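Local coordinates for receptor-type adenylate cyclase gresag 4.3 (Trypanosoma brucei, PDB 1FX4), which catalyses the conversion of ATP to 3',5'-cyclic AMP and diphosphate with magnesium as cofactor, this chain being the catalytic domain, probably cytoplasmic, of a larger receptor-type membrane protein, at residues 13-18 and 159-164; 73-78 and 136-141; 111-116 and 223-228. All blocks are in the same frame, centred on the assembly; numbering follows the deposited sequence.

Contact 1. Residues 13-18 and 159-164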
loop_
_atom_site.group_PDB
_atom_site.type_symbol
_atom_site.label_atom_id
_atom_site.label_comp_id
_atom_site.label_asym_id
_atom_site.label_seq_id
_atom_site.Cartn_x
_atom_site.Cartn_y
_atom_site.Cartn_z
ATOM N N VAL A 13 -18.450 -13.106 3.103
ATOM C CA VAL A 13 -17.925 -12.227 2.070
ATOM C C VAL A 13 -16.807 -12.944 1.314
ATOM O O VAL A 13 -16.064 -13.730 1.895
ATOM C CB VAL A 13 -17.337 -10.944 2.691
ATOM C CG1 VAL A 13 -16.747 -10.051 1.602
ATOM C CG2 VAL A 13 -18.422 -10.177 3.471
ATOM N N THR A 14 -16.742 -12.726 0.007
ATOM C CA THR A 14 -15.666 -13.310 -0.779
ATOM C C THR A 14 -14.734 -12.158 -1.096
ATOM O O THR A 14 -15.147 -11.131 -1.651
ATOM C CB THR A 14 -16.153 -13.956 -2.091
ATOM O OG1 THR A 14 -17.060 -15.021 -1.781
ATOM C CG2 THR A 14 -14.970 -14.546 -2.858
ATOM N N LEU A 15 -13.484 -12.313 -0.685
ATOM C CA LEU A 15 -12.499 -11.289 -0.923
ATOM C C LEU A 15 -11.507 -11.756 -1.965
ATOM O O LEU A 15 -11.134 -12.925 -2.000
ATOM C CB LEU A 15 -11.762 -10.959 0.374
ATOM C CG LEU A 15 -12.635 -10.314 1.445
ATOM C CD1 LEU A 15 -11.797 -10.161 2.704
ATOM C CD2 LEU A 15 -13.139 -8.960 0.955
ATOM N N ILE A 16 -11.113 -10.829 -2.828
ATOM C CA ILE A 16 -10.133 -11.100 -3.867
ATOM C C ILE A 16 -8.997 -10.109 -3.684
ATOM O O ILE A 16 -9.241 -8.905 -3.562
ATOM C CB ILE A 16 -10.685 -10.827 -5.281
ATOM C CG1 ILE A 16 -11.954 -11.633 -5.546
ATOM C CG2 ILE A 16 -9.601 -11.148 -6.326
ATOM C CD1 ILE A 16 -12.671 -11.180 -6.818
ATOM N N PHE A 17 -7.773 -10.610 -3.578
ATOM C CA PHE A 17 -6.617 -9.732 -3.502
ATOM C C PHE A 17 -5.799 -9.971 -4.767
ATOM O O PHE A 17 -5.650 -11.104 -5.207
ATOM C CB PHE A 17 -5.751 -10.012 -2.260
ATOM C CG PHE A 17 -6.226 -9.303 -1.022
ATOM C CD1 PHE A 17 -7.183 -9.882 -0.209
ATOM C CD2 PHE A 17 -5.707 -8.061 -0.669
ATOM C CE1 PHE A 17 -7.615 -9.235 0.949
ATOM C CE2 PHE A 17 -6.139 -7.410 0.493
ATOM C CZ PHE A 17 -7.091 -8.005 1.296
ATOM N N THR A 18 -5.299 -8.896 -5.365
ATOM C CA THR A 18 -4.477 -9.018 -6.560
ATOM C C THR A 18 -3.224 -8.200 -6.405
ATOM O O THR A 18 -3.192 -7.262 -5.616
ATOM C CB THR A 18 -5.175 -8.460 -7.812
ATOM O OG1 THR A 18 -5.201 -7.024 -7.764
ATOM C CG2 THR A 18 -6.609 -8.992 -7.924
ATOM N N ARG A 159 -9.649 -12.159 10.401
ATOM C CA ARG A 159 -8.924 -13.292 9.844
ATOM C C ARG A 159 -9.298 -13.601 8.390
ATOM O O ARG A 159 -8.451 -14.028 7.618
ATOM C CB ARG A 159 -9.093 -14.538 10.732
ATOM C CG ARG A 159 -8.498 -14.386 12.139
ATOM C CD ARG A 159 -8.429 -15.716 12.903
ATOM N NE ARG A 159 -9.702 -16.434 12.909
ATOM C CZ ARG A 159 -10.777 -16.066 13.602
ATOM N NH1 ARG A 159 -10.752 -14.978 14.371
ATOM N NH2 ARG A 159 -11.900 -16.763 13.492
ATOM N N THR A 160 -10.547 -13.342 8.012
ATOM C CA THR A 160 -11.009 -13.604 6.650
ATOM C C THR A 160 -10.256 -12.759 5.635
ATOM O O THR A 160 -9.800 -13.258 4.608
ATOM C CB THR A 160 -12.526 -13.350 6.508
ATOM O OG1 THR A 160 -13.234 -14.358 7.234
ATOM C CG2 THR A 160 -12.961 -13.408 5.037
ATOM N N SER A 161 -10.122 -11.473 5.936
ATOM C CA SER A 161 -9.408 -10.568 5.059
ATOM C C SER A 161 -7.933 -10.960 5.017
ATOM O O SER A 161 -7.327 -10.993 3.948
ATOM C CB SER A 161 -9.577 -9.131 5.551
ATOM O OG SER A 161 -8.862 -8.241 4.732
ATOM N N ASN A 162 -7.373 -11.298 6.180
ATOM C CA ASN A 162 -5.963 -11.685 6.271
ATOM C C ASN A 162 -5.703 -12.994 5.528
ATOM O O ASN A 162 -4.639 -13.188 4.940
ATOM C CB ASN A 162 -5.535 -11.806 7.739
ATOM C CG ASN A 162 -5.888 -10.562 8.554
ATOM O OD1 ASN A 162 -5.907 -9.440 8.031
ATOM N ND2 ASN A 162 -6.192 -10.761 9.840
ATOM N N MET A 163 -6.686 -13.889 5.545
ATOM C CA MET A 163 -6.577 -15.170 4.861
ATOM C C MET A 163 -6.541 -14.944 3.349
ATOM O O MET A 163 -5.760 -15.569 2.634
ATOM C CB MET A 163 -7.760 -16.066 5.222
ATOM C CG MET A 163 -7.760 -17.397 4.519
ATOM S SD MET A 163 -6.346 -18.368 5.025
ATOM C CE MET A 163 -6.830 -18.756 6.725
ATOM N N ALA A 164 -7.412 -14.057 2.869
ATOM C CA ALA A 164 -7.468 -13.746 1.439
ATOM C C ALA A 164 -6.142 -13.127 0.997
ATOM O O ALA A 164 -5.604 -13.464 -0.058
ATOM C CB ALA A 164 -8.603 -12.788 1.154
#

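Contact 2. Residues 73-78 and 136-141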
loop_
_atom_site.group_PDB
_atom_site.type_symbol
_atom_site.label_atom_id
_atom_site.label_comp_id
_atom_site.label_asym_id
_atom_site.label_seq_id
_atom_site.Cartn_x
_atom_site.Cartn_y
_atom_site.Cartn_z
ATOM N N ALA A 73 -19.250 -14.920 -8.619
ATOM C CA ALA A 73 -18.929 -13.693 -9.352
ATOM C C ALA A 73 -17.447 -13.364 -9.134
ATOM O O ALA A 73 -16.758 -12.882 -10.038
ATOM C CB ALA A 73 -19.795 -12.547 -8.861
ATOM N N ALA A 74 -16.960 -13.657 -7.936
ATOM C CA ALA A 74 -15.555 -13.400 -7.607
ATOM C C ALA A 74 -14.636 -14.279 -8.437
ATOM O O ALA A 74 -13.616 -13.825 -8.953
ATOM C CB ALA A 74 -15.315 -13.638 -6.140
ATOM N N VAL A 75 -15.020 -15.539 -8.587
ATOM C CA VAL A 75 -14.240 -16.493 -9.359
ATOM C C VAL A 75 -14.271 -16.150 -10.846
ATOM O O VAL A 75 -13.247 -16.233 -11.530
ATOM C CB VAL A 75 -14.719 -17.943 -9.082
ATOM C CG1 VAL A 75 -14.000 -18.926 -9.979
ATOM C CG2 VAL A 75 -14.462 -18.286 -7.634
ATOM N N GLN A 76 -15.438 -15.742 -11.342
ATOM C CA GLN A 76 -15.570 -15.346 -12.745
ATOM C C GLN A 76 -14.677 -14.143 -13.011
ATOM O O GLN A 76 -14.010 -14.067 -14.043
ATOM C CB GLN A 76 -17.000 -14.925 -13.072
ATOM C CG GLN A 76 -18.013 -16.038 -13.146
ATOM C CD GLN A 76 -19.399 -15.481 -13.432
ATOM O OE1 GLN A 76 -20.016 -14.850 -12.571
ATOM N NE2 GLN A 76 -19.867 -15.660 -14.657
ATOM N N LEU A 77 -14.694 -13.186 -12.084
ATOM C CA LEU A 77 -13.886 -11.991 -12.237
ATOM C C LEU A 77 -12.403 -12.376 -12.342
ATOM O O LEU A 77 -11.706 -11.903 -13.232
ATOM C CB LEU A 77 -14.107 -11.018 -11.077
ATOM C CG LEU A 77 -13.372 -9.663 -11.150
ATOM C CD1 LEU A 77 -14.068 -8.622 -10.273
ATOM C CD2 LEU A 77 -11.907 -9.815 -10.715
ATOM N N ALA A 78 -11.942 -13.236 -11.440
ATOM C CA ALA A 78 -10.540 -13.660 -11.441
ATOM C C ALA A 78 -10.156 -14.377 -12.738
ATOM O O ALA A 78 -9.072 -14.166 -13.283
ATOM C CB ALA A 78 -10.259 -14.548 -10.242
ATOM N N VAL A 136 -3.494 -13.679 -8.012
ATOM C CA VAL A 136 -4.808 -13.504 -7.420
ATOM C C VAL A 136 -5.077 -14.539 -6.355
ATOM O O VAL A 136 -4.817 -15.724 -6.548
ATOM C CB VAL A 136 -5.923 -13.609 -8.512
ATOM C CG1 VAL A 136 -7.300 -13.409 -7.890
ATOM C CG2 VAL A 136 -5.665 -12.591 -9.628
ATOM N N GLY A 137 -5.607 -14.078 -5.231
ATOM C CA GLY A 137 -5.946 -14.970 -4.143
ATOM C C GLY A 137 -7.398 -14.703 -3.816
ATOM O O GLY A 137 -7.809 -13.549 -3.781
ATOM N N ILE A 138 -8.154 -15.764 -3.541
ATOM C CA ILE A 138 -9.582 -15.642 -3.237
ATOM C C ILE A 138 -9.940 -16.453 -1.998
ATOM O O ILE A 138 -9.535 -17.611 -1.866
ATOM C CB ILE A 138 -10.445 -16.191 -4.401
ATOM C CG1 ILE A 138 -10.074 -15.504 -5.725
ATOM C CG2 ILE A 138 -11.942 -16.034 -4.083
ATOM C CD1 ILE A 138 -10.751 -16.155 -6.953
ATOM N N HIS A 139 -10.717 -15.847 -1.104
ATOM C CA HIS A 139 -11.150 -16.532 0.108
ATOM C C HIS A 139 -12.533 -16.058 0.484
ATOM O O HIS A 139 -12.875 -14.898 0.241
ATOM C CB HIS A 139 -10.201 -16.267 1.278
ATOM C CG HIS A 139 -10.605 -16.979 2.533
ATOM N ND1 HIS A 139 -10.809 -16.326 3.733
ATOM C CD2 HIS A 139 -10.884 -18.284 2.762
ATOM C CE1 HIS A 139 -11.195 -17.203 4.644
ATOM N NE2 HIS A 139 -11.247 -18.396 4.082
ATOM N N THR A 140 -13.316 -16.953 1.085
ATOM C CA THR A 140 -14.677 -16.633 1.504
ATOM C C THR A 140 -14.838 -16.898 2.998
ATOM O O THR A 140 -14.329 -17.887 3.523
ATOM C CB THR A 140 -15.702 -17.485 0.738
ATOM O OG1 THR A 140 -15.626 -17.176 -0.657
ATOM C CG2 THR A 140 -17.120 -17.218 1.240
ATOM N N GLY A 141 -15.528 -15.993 3.686
ATOM C CA GLY A 141 -15.752 -16.166 5.113
ATOM C C GLY A 141 -16.456 -14.970 5.720
ATOM O O GLY A 141 -16.665 -13.955 5.040
#

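Contact 3. Residues 111-116 and 223-228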
loop_
_atom_site.group_PDB
_atom_site.type_symbol
_atom_site.label_atom_id
_atom_site.label_comp_id
_atom_site.label_asym_id
_atom_site.label_seq_id
_atom_site.Cartn_x
_atom_site.Cartn_y
_atom_site.Cartn_z
ATOM N N CYS A 111 18.766 -23.385 -6.101
ATOM C CA CYS A 111 18.786 -24.782 -6.484
ATOM C C CYS A 111 17.338 -25.221 -6.251
ATOM O O CYS A 111 16.683 -24.750 -5.306
ATOM C CB CYS A 111 19.733 -25.584 -5.591
ATOM S SG CYS A 111 21.258 -26.152 -6.409
ATOM N N GLU A 112 16.835 -26.114 -7.093
ATOM C CA GLU A 112 15.452 -26.558 -6.934
ATOM C C GLU A 112 14.444 -25.422 -7.173
ATOM O O GLU A 112 13.805 -24.915 -6.248
ATOM N N TYR A 113 14.347 -25.029 -8.432
ATOM C CA TYR A 113 13.448 -24.007 -8.946
ATOM C C TYR A 113 13.773 -24.028 -10.414
ATOM O O TYR A 113 14.939 -23.981 -10.787
ATOM C CB TYR A 113 13.732 -22.592 -8.423
ATOM C CG TYR A 113 13.055 -21.517 -9.281
ATOM C CD1 TYR A 113 11.729 -21.146 -9.056
ATOM C CD2 TYR A 113 13.711 -20.953 -10.380
ATOM C CE1 TYR A 113 11.073 -20.251 -9.910
ATOM C CE2 TYR A 113 13.059 -20.058 -11.240
ATOM C CZ TYR A 113 11.745 -19.715 -10.996
ATOM O OH TYR A 113 11.102 -18.830 -11.828
ATOM N N THR A 114 12.748 -24.055 -11.249
ATOM C CA THR A 114 12.965 -24.066 -12.686
ATOM C C THR A 114 12.048 -23.002 -13.281
ATOM O O THR A 114 10.960 -22.767 -12.768
ATOM C CB THR A 114 12.655 -25.459 -13.267
ATOM O OG1 THR A 114 11.295 -25.804 -12.976
ATOM C CG2 THR A 114 13.573 -26.506 -12.637
ATOM N N PRO A 115 12.526 -22.276 -14.301
ATOM C CA PRO A 115 11.701 -21.240 -14.923
ATOM C C PRO A 115 10.439 -21.844 -15.520
ATOM O O PRO A 115 10.502 -22.742 -16.359
ATOM C CB PRO A 115 12.631 -20.658 -15.990
ATOM C CG PRO A 115 13.552 -21.790 -16.308
ATOM C CD PRO A 115 13.842 -22.351 -14.948
ATOM N N PRO A 116 9.270 -21.405 -15.036
ATOM C CA PRO A 116 8.002 -21.933 -15.549
ATOM C C PRO A 116 7.539 -21.410 -16.914
ATOM O O PRO A 116 6.572 -21.940 -17.465
ATOM C CB PRO A 116 7.014 -21.586 -14.434
ATOM C CG PRO A 116 7.555 -20.299 -13.901
ATOM C CD PRO A 116 9.056 -20.574 -13.837
ATOM N N ASN A 223 1.998 -22.996 -16.476
ATOM C CA ASN A 223 2.738 -23.656 -15.413
ATOM C C ASN A 223 3.207 -22.562 -14.489
ATOM O O ASN A 223 3.444 -21.430 -14.921
ATOM C CB ASN A 223 3.939 -24.420 -15.941
ATOM C CG ASN A 223 3.537 -25.567 -16.754
ATOM O OD1 ASN A 223 4.226 -25.957 -17.677
ATOM N ND2 ASN A 223 2.390 -26.120 -16.441
ATOM N N PHE A 224 3.352 -22.913 -13.222
ATOM C CA PHE A 224 3.761 -21.948 -12.224
ATOM C C PHE A 224 4.859 -22.517 -11.368
ATOM O O PHE A 224 5.071 -23.722 -11.326
ATOM C CB PHE A 224 2.573 -21.617 -11.326
ATOM C CG PHE A 224 1.382 -21.141 -12.081
ATOM C CD1 PHE A 224 0.336 -22.010 -12.364
ATOM C CD2 PHE A 224 1.331 -19.834 -12.558
ATOM C CE1 PHE A 224 -0.757 -21.574 -13.124
ATOM C CE2 PHE A 224 0.256 -19.396 -13.312
ATOM C CZ PHE A 224 -0.793 -20.278 -13.594
ATOM N N ALA A 225 5.555 -21.637 -10.669
ATOM C CA ALA A 225 6.609 -22.094 -9.777
ATOM C C ALA A 225 5.891 -22.661 -8.555
ATOM O O ALA A 225 4.645 -22.737 -8.521
ATOM C CB ALA A 225 7.495 -20.925 -9.374
ATOM N N ALA A 226 6.665 -23.119 -7.577
ATOM C CA ALA A 226 6.074 -23.621 -6.346
ATOM C C ALA A 226 5.410 -22.378 -5.734
ATOM O O ALA A 226 5.727 -21.253 -6.126
ATOM C CB ALA A 226 7.168 -24.147 -5.423
ATOM N N LEU A 227 4.467 -22.559 -4.818
ATOM C CA LEU A 227 3.816 -21.400 -4.209
ATOM C C LEU A 227 4.848 -20.556 -3.453
ATOM O O LEU A 227 5.825 -21.093 -2.934
ATOM C CB LEU A 227 2.682 -21.842 -3.281
ATOM C CG LEU A 227 1.501 -22.535 -3.970
ATOM C CD1 LEU A 227 0.402 -22.825 -2.960
ATOM C CD2 LEU A 227 0.965 -21.652 -5.102
ATOM N N ARG A 228 4.652 -19.238 -3.433
ATOM C CA ARG A 228 5.570 -18.323 -2.742
ATOM C C ARG A 228 5.496 -18.445 -1.221
ATOM O O ARG A 228 5.181 -17.465 -0.542
ATOM C CB ARG A 228 5.253 -16.864 -3.096
ATOM C CG ARG A 228 5.551 -16.415 -4.508
ATOM C CD ARG A 228 4.741 -15.159 -4.846
ATOM N NE ARG A 228 4.821 -14.108 -3.827
ATOM C CZ ARG A 228 5.440 -12.945 -4.001
ATOM N NH1 ARG A 228 6.045 -12.683 -5.154
ATOM N NH2 ARG A 228 5.412 -12.024 -3.045
HETATM O O HOH W 1 3.910 -21.804 -18.401
HETATM O O HOH W 2 6.729 -24.638 -17.839
#

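Contact 1. Residues 13-18 and 159-164
Leu15, Phe17 and Ala164 form the centre of a helix-on-sheet contact in which the first turns of helix 159-170 lie against the inner strand 13-20. The two axes pass 8.3 Å apart at 37°, with both elements running in roughly the same sense. Ala164 has the smallest side chain of the group and lets the backbones come close, its CA lying 6.1 Å from the CA of Leu15. The methyl of Ala164 sits between two strand residues, with its CB 3.7 Å from Leu15 CB and 3.5 Å from Phe17 CD1, where it meets the edge of the phenyl ring near its plane. Leu15 carries its CG anti to the carbonyl carbon (chi1 -66°), and its extended chain brings CD1 between Thr160 and Ser161. There CD1 comes 3.4 Å from Ser161 CA, tighter than ordinary van der Waals contact. Phe17 reaches the same helical turn with the CE1-CZ side of its ring: CE1 is 3.5 Å from Ser161 O, which approaches obliquely, and Ser161 OG lies in the ring plane at the edge, 3.9 Å from CZ. That hydroxyl is hydrogen-bonded to Tyr156 O, and Thr160 OG1 to Leu142 O, so both hydroxyls have an acceptor outside the contact while their carbons pack on the strand. Residue Asp19, which binds the magnesium ion together with Asp62, follows shortly after Phe17 on this same strand. A helix packed on the inner strand that carries a metal-binding aspartate belongs to the alpha/beta catalytic fold of class III nucleotidyl cyclases.

Contact 2. Residues 73-78 and 136-141
Ile138 and Val136 of the sheet strand 134-141 pack against Ala74, Val75 and Ala78 of helix 71-87, which runs almost exactly antiparallel to the strand, at 178°, with 9.8 Å between the axes. The contact between the segments is purely van der Waals. Its main element is the delta methyl of Ile138: CD1 lies 3.7 Å from Ala78 CB and 4.3 Å from Val75 CG2, and the carbonyl oxygen Ala74 O is 4.2 Å from the same methyl. Ile138 reaches so far because CG1 stands anti to the carbonyl carbon and the chain then continues extended to CD1 (chi2 172°), which sends the long branch across to the helix. Val136 lies one strand repeat away on the same side, and its CG1 meets the same Ala78 methyl beside Ile138 CD1, 3.9 Å from CB. Ala78 is thus touched by two branched side chains, and the CA atoms of Ala78 and Val136 are 7.0 Å apart.

Further neighbours extend this layer. Ala74 also touches Thr14 and Ile16 of the adjacent strand 13-20, while Ala78 and Ile138 both meet Val176, and Val75 meets Met178, on the strand at the other side of 134-141. Helix 71-87 therefore spans three neighbouring strands.

Polar bonding runs within the helix and between neighbouring strands, not from helix to strand. Inside the helix, Ala78 N bonds to Ala74 O at 3.1 Å, and the strand is joined through its backbone to Phe17 on one side and Leu177 on the other. With small aliphatic side chains on the helix and methyl groups from the strand, this part of the helix is probably held on the sheet by apolar burial and fit, without directional bonds between the two segments.

Contact 3. Residues 111-116 and 223-228
Pro116 and Ala225 join two irregular loops at the surface, the first following helix 94-109 and the second lying near the C-terminal end of the chain. The touching parts run in nearly opposed directions, 153° apart.

Direct touch is van der Waals only. The pyrrolidine ring of Pro116 lies alongside the backbone of 223-225: CB is 3.6 Å from Asn223 O and 3.9 Å from Phe224 C, while CG is 4.0 Å from Ala225 N. Farther along, Tyr113 turns the edge of its ring to the Ala225 methyl, with CE1 3.7 Å from CB and the methyl near the ring plane. Tyr113 CG stands anti to the backbone N (chi1 163°), which carries the ring toward the second loop.

Water supplies the polar portion. One water donates to Pro116 O at 2.8 Å and accepts from Asn223 N; a second donates to Pro116 O at 2.7 Å and to Asn223 OD1, so one carbonyl is tied to both the backbone and the side chain of Asn223.

Around the pair, Tyr113 and Pro116 also rest on Glu103 of helix 94-109, and Phe224 and Ala225 on Asn172. With a proline surface, an aromatic edge and two bridging waters, the polar link between the loops runs through water, beside a modest direct apolar contact, consistent with a surface junction.

How the contacts relate
Contacts 1 and 2 are buried and share one sheet, since strands 13-20 and 134-141 are neighbours joined by backbone bonds including Val13 N to Gly141 O and Leu15 N to His139 O; their centres are 9 Å apart. Helix 159-170 in contact 1 and helix 71-87 in contact 2 pack on opposite faces of the sheet, as Leu15 and Phe17 face the first helix while Thr14 and Ile16 of that strand touch the second. Alanine methyls serve both interfaces, but contact 1 adds an aromatic ring edge and one serine hydroxyl, whereas the side chains of contact 2 are aliphatic. Contact 3, centred 23 to 24 Å from the others, joins surface loops and relies partly on water.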